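Local atomic coordinates of GPI-anchored protein LLG1 (Arabidopsis thaliana, PDB entry 6A5D), a protein that probably acts as a membrane-anchored co-receptor that, in a heterotypic complex with a receptor kinase, takes part in perceiving RALF peptides in plants. Residues A[30-41]-A[53-61]. Residues are numbered along the deposited sequence; the frame is centred on the assembly and turned at random.
With NAG (2-acetamido-2-deoxy-beta-D-glucopyranose), chain C; FUC (alpha-L-fucopyranose), chain B.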
loop_
_atom_site.group_PDB
_atom_site.type_symbol
_atom_site.label_atom_id
_atom_site.label_comp_id
_atom_site.label_asym_id
_atom_site.label_seq_id
_atom_site.Cartn_x
_atom_site.Cartn_y
_atom_site.Cartn_z
ATOM N N PHE A 30 0.817 0.461 -12.001
ATOM C CA PHE A 30 1.138 -0.399 -10.870
ATOM C C PHE A 30 1.550 -1.795 -11.310
ATOM O O PHE A 30 2.391 -2.420 -10.653
ATOM C CB PHE A 30 -0.046 -0.456 -9.905
ATOM C CG PHE A 30 -0.180 0.770 -9.058
ATOM C CD1 PHE A 30 0.719 0.993 -8.045
ATOM C CD2 PHE A 30 -1.216 1.684 -9.251
ATOM C CE1 PHE A 30 0.628 2.116 -7.240
ATOM C CE2 PHE A 30 -1.320 2.805 -8.454
ATOM C CZ PHE A 30 -0.400 3.026 -7.441
ATOM N N GLU A 31 1.016 -2.274 -12.441
ATOM C CA GLU A 31 1.324 -3.627 -12.894
ATOM C C GLU A 31 2.824 -3.871 -13.002
ATOM O O GLU A 31 3.310 -4.959 -12.667
ATOM C CB GLU A 31 0.663 -3.903 -14.242
ATOM C CG GLU A 31 0.941 -5.336 -14.698
ATOM C CD GLU A 31 0.271 -5.708 -15.997
ATOM O OE1 GLU A 31 -0.450 -4.867 -16.565
ATOM O OE2 GLU A 31 0.448 -6.877 -16.422
ATOM N N PHE A 32 3.576 -2.864 -13.436
ATOM C CA PHE A 32 4.983 -3.036 -13.763
ATOM C C PHE A 32 5.932 -2.328 -12.811
ATOM O O PHE A 32 7.127 -2.209 -13.106
ATOM C CB PHE A 32 5.251 -2.670 -15.225
ATOM C CG PHE A 32 4.664 -3.654 -16.185
ATOM C CD1 PHE A 32 5.230 -4.912 -16.320
ATOM C CD2 PHE A 32 3.522 -3.353 -16.906
ATOM C CE1 PHE A 32 4.691 -5.838 -17.190
ATOM C CE2 PHE A 32 2.975 -4.288 -17.779
ATOM C CZ PHE A 32 3.565 -5.525 -17.918
ATOM N N MET A 33 5.438 -1.869 -11.673
ATOM C CA MET A 33 6.298 -1.243 -10.688
ATOM C C MET A 33 7.097 -2.298 -9.941
ATOM O O MET A 33 6.885 -3.511 -10.076
ATOM C CB MET A 33 5.478 -0.401 -9.716
ATOM C CG MET A 33 4.926 0.821 -10.411
ATOM S SD MET A 33 3.883 1.876 -9.376
ATOM C CE MET A 33 5.044 2.384 -8.100
ATOM N N ASN A 34 8.033 -1.818 -9.144
ATOM C CA ASN A 34 8.942 -2.679 -8.415
ATOM C C ASN A 34 8.481 -2.751 -6.968
ATOM O O ASN A 34 8.492 -1.743 -6.261
ATOM C CB ASN A 34 10.371 -2.146 -8.522
ATOM C CG ASN A 34 11.385 -3.125 -7.978
ATOM O OD1 ASN A 34 11.154 -3.744 -6.952
ATOM N ND2 ASN A 34 12.507 -3.282 -8.669
ATOM N N TYR A 35 8.100 -3.950 -6.533
ATOM C CA TYR A 35 7.514 -4.181 -5.222
ATOM C C TYR A 35 8.529 -4.685 -4.204
ATOM O O TYR A 35 8.146 -5.019 -3.075
ATOM C CB TYR A 35 6.307 -5.129 -5.335
ATOM C CG TYR A 35 5.162 -4.460 -6.041
ATOM C CD1 TYR A 35 5.168 -4.332 -7.430
ATOM C CD2 TYR A 35 4.109 -3.913 -5.325
ATOM C CE1 TYR A 35 4.144 -3.683 -8.086
ATOM C CE2 TYR A 35 3.087 -3.261 -5.964
ATOM C CZ TYR A 35 3.103 -3.147 -7.343
ATOM O OH TYR A 35 2.080 -2.488 -7.968
ATOM N N THR A 36 9.818 -4.713 -4.565
ATOM C CA THR A 36 10.818 -5.341 -3.703
ATOM C C THR A 36 10.975 -4.610 -2.375
ATOM O O THR A 36 11.277 -5.247 -1.356
ATOM C CB THR A 36 12.145 -5.497 -4.449
ATOM O OG1 THR A 36 11.907 -6.254 -5.640
ATOM C CG2 THR A 36 13.177 -6.234 -3.594
ATOM N N ILE A 37 10.740 -3.299 -2.344
ATOM C CA ILE A 37 10.807 -2.593 -1.064
ATOM C C ILE A 37 9.858 -3.226 -0.049
ATOM O O ILE A 37 10.176 -3.329 1.143
ATOM C CB ILE A 37 10.557 -1.088 -1.253
ATOM C CG1 ILE A 37 10.830 -0.347 0.047
ATOM C CG2 ILE A 37 9.131 -0.820 -1.762
ATOM C CD1 ILE A 37 10.728 1.136 -0.100
ATOM N N ILE A 38 8.693 -3.693 -0.509
ATOM C CA ILE A 38 7.753 -4.365 0.389
ATOM C C ILE A 38 8.136 -5.827 0.607
ATOM O O ILE A 38 8.237 -6.291 1.753
ATOM C CB ILE A 38 6.304 -4.241 -0.120
ATOM C CG1 ILE A 38 5.894 -2.773 -0.305
ATOM C CG2 ILE A 38 5.365 -4.978 0.849
ATOM C CD1 ILE A 38 4.496 -2.594 -0.866
ATOM N N THR A 39 8.337 -6.586 -0.480
ATOM C CA THR A 39 8.514 -8.032 -0.338
ATOM C C THR A 39 9.809 -8.389 0.385
ATOM O O THR A 39 9.874 -9.443 1.039
ATOM C CB THR A 39 8.423 -8.760 -1.688
ATOM O OG1 THR A 39 9.464 -8.313 -2.561
ATOM C CG2 THR A 39 7.090 -8.508 -2.352
ATOM N N SER A 40 10.850 -7.556 0.261
ATOM C CA SER A 40 12.112 -7.825 0.949
ATOM C C SER A 40 12.016 -7.551 2.448
ATOM O O SER A 40 12.777 -8.137 3.229
ATOM C CB SER A 40 13.248 -7.021 0.317
ATOM O OG SER A 40 13.169 -5.653 0.660
ATOM N N LYS A 41 11.136 -6.631 2.866
ATOM C CA LYS A 41 11.022 -6.258 4.274
ATOM C C LYS A 41 9.854 -6.903 5.003
ATOM O O LYS A 41 9.823 -6.863 6.237
ATOM C CB LYS A 41 10.902 -4.740 4.473
ATOM C CG LYS A 41 12.214 -3.995 4.524
ATOM C CD LYS A 41 12.006 -2.518 4.267
ATOM C CE LYS A 41 13.220 -1.732 4.744
ATOM N NZ LYS A 41 13.707 -0.745 3.753
ATOM N N CYS A 53 4.102 -2.050 7.621
ATOM C CA CYS A 53 3.461 -0.761 7.397
ATOM C C CYS A 53 4.449 0.255 6.843
ATOM O O CYS A 53 4.127 0.982 5.897
ATOM C CB CYS A 53 2.830 -0.255 8.691
ATOM S SG CYS A 53 2.097 1.361 8.490
ATOM N N GLY A 54 5.660 0.314 7.408
ATOM C CA GLY A 54 6.636 1.278 6.920
ATOM C C GLY A 54 7.004 1.049 5.467
ATOM O O GLY A 54 7.127 2.004 4.699
ATOM N N ALA A 55 7.179 -0.211 5.072
ATOM C CA ALA A 55 7.538 -0.512 3.688
ATOM C C ALA A 55 6.398 -0.157 2.744
ATOM O O ALA A 55 6.624 0.350 1.635
ATOM C CB ALA A 55 7.890 -1.993 3.567
ATOM N N PHE A 56 5.165 -0.436 3.166
ATOM C CA PHE A 56 3.997 -0.076 2.375
ATOM C C PHE A 56 3.888 1.436 2.192
ATOM O O PHE A 56 3.629 1.910 1.076
ATOM C CB PHE A 56 2.758 -0.646 3.062
ATOM C CG PHE A 56 1.466 -0.115 2.538
ATOM C CD1 PHE A 56 1.060 -0.385 1.244
ATOM C CD2 PHE A 56 0.645 0.661 3.343
ATOM C CE1 PHE A 56 -0.135 0.099 0.761
ATOM C CE2 PHE A 56 -0.560 1.139 2.861
ATOM C CZ PHE A 56 -0.941 0.865 1.557
ATOM N N LYS A 57 4.077 2.212 3.276
ATOM C CA LYS A 57 4.076 3.670 3.166
ATOM C C LYS A 57 5.207 4.147 2.273
ATOM O O LYS A 57 5.006 5.017 1.417
ATOM C CB LYS A 57 4.200 4.293 4.557
ATOM C CG LYS A 57 2.876 4.251 5.320
ATOM C CD LYS A 57 2.953 4.813 6.737
ATOM C CE LYS A 57 1.585 4.727 7.401
ATOM N NZ LYS A 57 1.559 5.416 8.734
ATOM N N ASP A 58 6.395 3.548 2.413
ATOM C CA ASP A 58 7.516 3.934 1.559
ATOM C C ASP A 58 7.203 3.685 0.084
ATOM O O ASP A 58 7.593 4.478 -0.786
ATOM C CB ASP A 58 8.790 3.218 1.995
ATOM C CG ASP A 58 9.406 3.821 3.248
ATOM O OD1 ASP A 58 9.121 4.996 3.558
ATOM O OD2 ASP A 58 10.192 3.127 3.920
ATOM N N PHE A 59 6.464 2.609 -0.205
ATOM C CA PHE A 59 6.074 2.292 -1.576
ATOM C C PHE A 59 4.969 3.218 -2.071
ATOM O O PHE A 59 5.012 3.693 -3.216
ATOM C CB PHE A 59 5.576 0.843 -1.652
ATOM C CG PHE A 59 5.064 0.454 -3.022
ATOM C CD1 PHE A 59 5.937 -0.072 -3.970
ATOM C CD2 PHE A 59 3.724 0.628 -3.367
ATOM C CE1 PHE A 59 5.472 -0.423 -5.238
ATOM C CE2 PHE A 59 3.256 0.281 -4.635
ATOM C CZ PHE A 59 4.134 -0.231 -5.574
ATOM N N ALA A 60 3.965 3.472 -1.227
ATOM C CA ALA A 60 2.681 3.994 -1.677
ATOM C C ALA A 60 2.529 5.487 -1.455
ATOM O O ALA A 60 1.844 6.145 -2.234
ATOM C CB ALA A 60 1.534 3.262 -0.957
ATOM N N CYS A 61 3.168 6.033 -0.430
ATOM C CA CYS A 61 3.030 7.456 -0.148
ATOM C C CYS A 61 3.415 8.375 -1.305
ATOM O O CYS A 61 2.809 9.457 -1.407
ATOM C CB CYS A 61 3.779 7.823 1.137
ATOM S SG CYS A 61 2.956 7.204 2.622
HETATM C C1 NAG C . 13.507 -4.228 -8.227
HETATM C C2 NAG C . 14.163 -4.888 -9.462
HETATM C C3 NAG C . 15.350 -5.767 -9.052
HETATM C C4 NAG C . 16.281 -5.035 -8.097
HETATM C C5 NAG C . 15.475 -4.502 -6.927
HETATM C C6 NAG C . 16.330 -3.754 -5.938
HETATM C C7 NAG C . 12.730 -5.421 -11.409
HETATM C C8 NAG C . 11.767 -6.419 -11.976
HETATM N N2 NAG C . 13.191 -5.696 -10.184
HETATM O O3 NAG C . 16.065 -6.138 -10.226
HETATM O O4 NAG C . 17.313 -5.902 -7.634
HETATM O O5 NAG C . 14.504 -3.578 -7.433
HETATM O O6 NAG C . 15.572 -3.352 -4.809
HETATM O O7 NAG C . 13.067 -4.412 -12.030
HETATM C C1 FUC B . 16.457 -2.604 -3.950
HETATM C C2 FUC B . 15.579 -2.052 -2.824
HETATM C C3 FUC B . 15.064 -3.200 -1.933
HETATM C C4 FUC B . 16.252 -4.021 -1.421
HETATM C C5 FUC B . 17.068 -4.525 -2.621
HETATM C C6 FUC B . 18.319 -5.315 -2.258
HETATM O O2 FUC B . 14.522 -1.316 -3.365
HETATM O O3 FUC B . 14.392 -2.640 -0.817
HETATM O O4 FUC B . 17.074 -3.202 -0.609
HETATM O O5 FUC B . 17.509 -3.412 -3.435
HETATM O O HOH W 1 10.631 0.578 4.415
#
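Phe-59, on helix 49-60, lies against Tyr-35 in an offset aromatic stack, their ring centroids 4.6 Å apart and planes inclined by 29°, within the core of this small, disulfide-linked domain of helices and loops, without strands. The rim of the Phe-59 ring slides over one face of the tyrosine, bringing CZ of Phe-59 to 3.2 Å from CE2 of Tyr-35. Phe-59 reaches the apolar lining formed by 30-41 because its chi1 of 176° swings CG opposite the backbone N. Here Met-33 bends at chi3 to bring its CE to 3.7 Å from CZ of Phe-59, a Met-aromatic contact with the sulfur oblique to the ring, while Phe-30 offers its edge to CE2 of Phe-59. On the in-plane rim of Phe-59 sits the carbonyl O of Asn-34. Nearer the helix backbone, Ile-38 CD1 packs on CB of Phe-59 at 3.7 Å, Ile-37 straddles Asp-58 and Phe-59 with its CD1 and CG2 branches, and Ala-55 CB packs against Ile-37 O and Ile-38 CA of the short helix 36-39.

The tyrosine is itself steered by its hydroxyl, which donates to Phe-30 O (OH to O 2.7 Å) from above the carbonyl plane, on the face opposite Met-33 N. Tyr-81, Ile-82 and Tyr-85 of helix 74-86 also contact Tyr-35, so the stack joins three parts of the fold. An alanine in place of Tyr-35 would remove the stacking face and this hydroxyl, and would probably leave the Phe-59 ring freer to turn beside a gap.

At the surface, a water accepts weakly from Lys-41 and donates to Asp-58. Glycosylated Asn-34 forms an Asx turn: its ND2 carries the sugar, while OD1 takes both the N-H and the hydroxyl of Thr-36, the backbone N lying 2.9 Å from OD1.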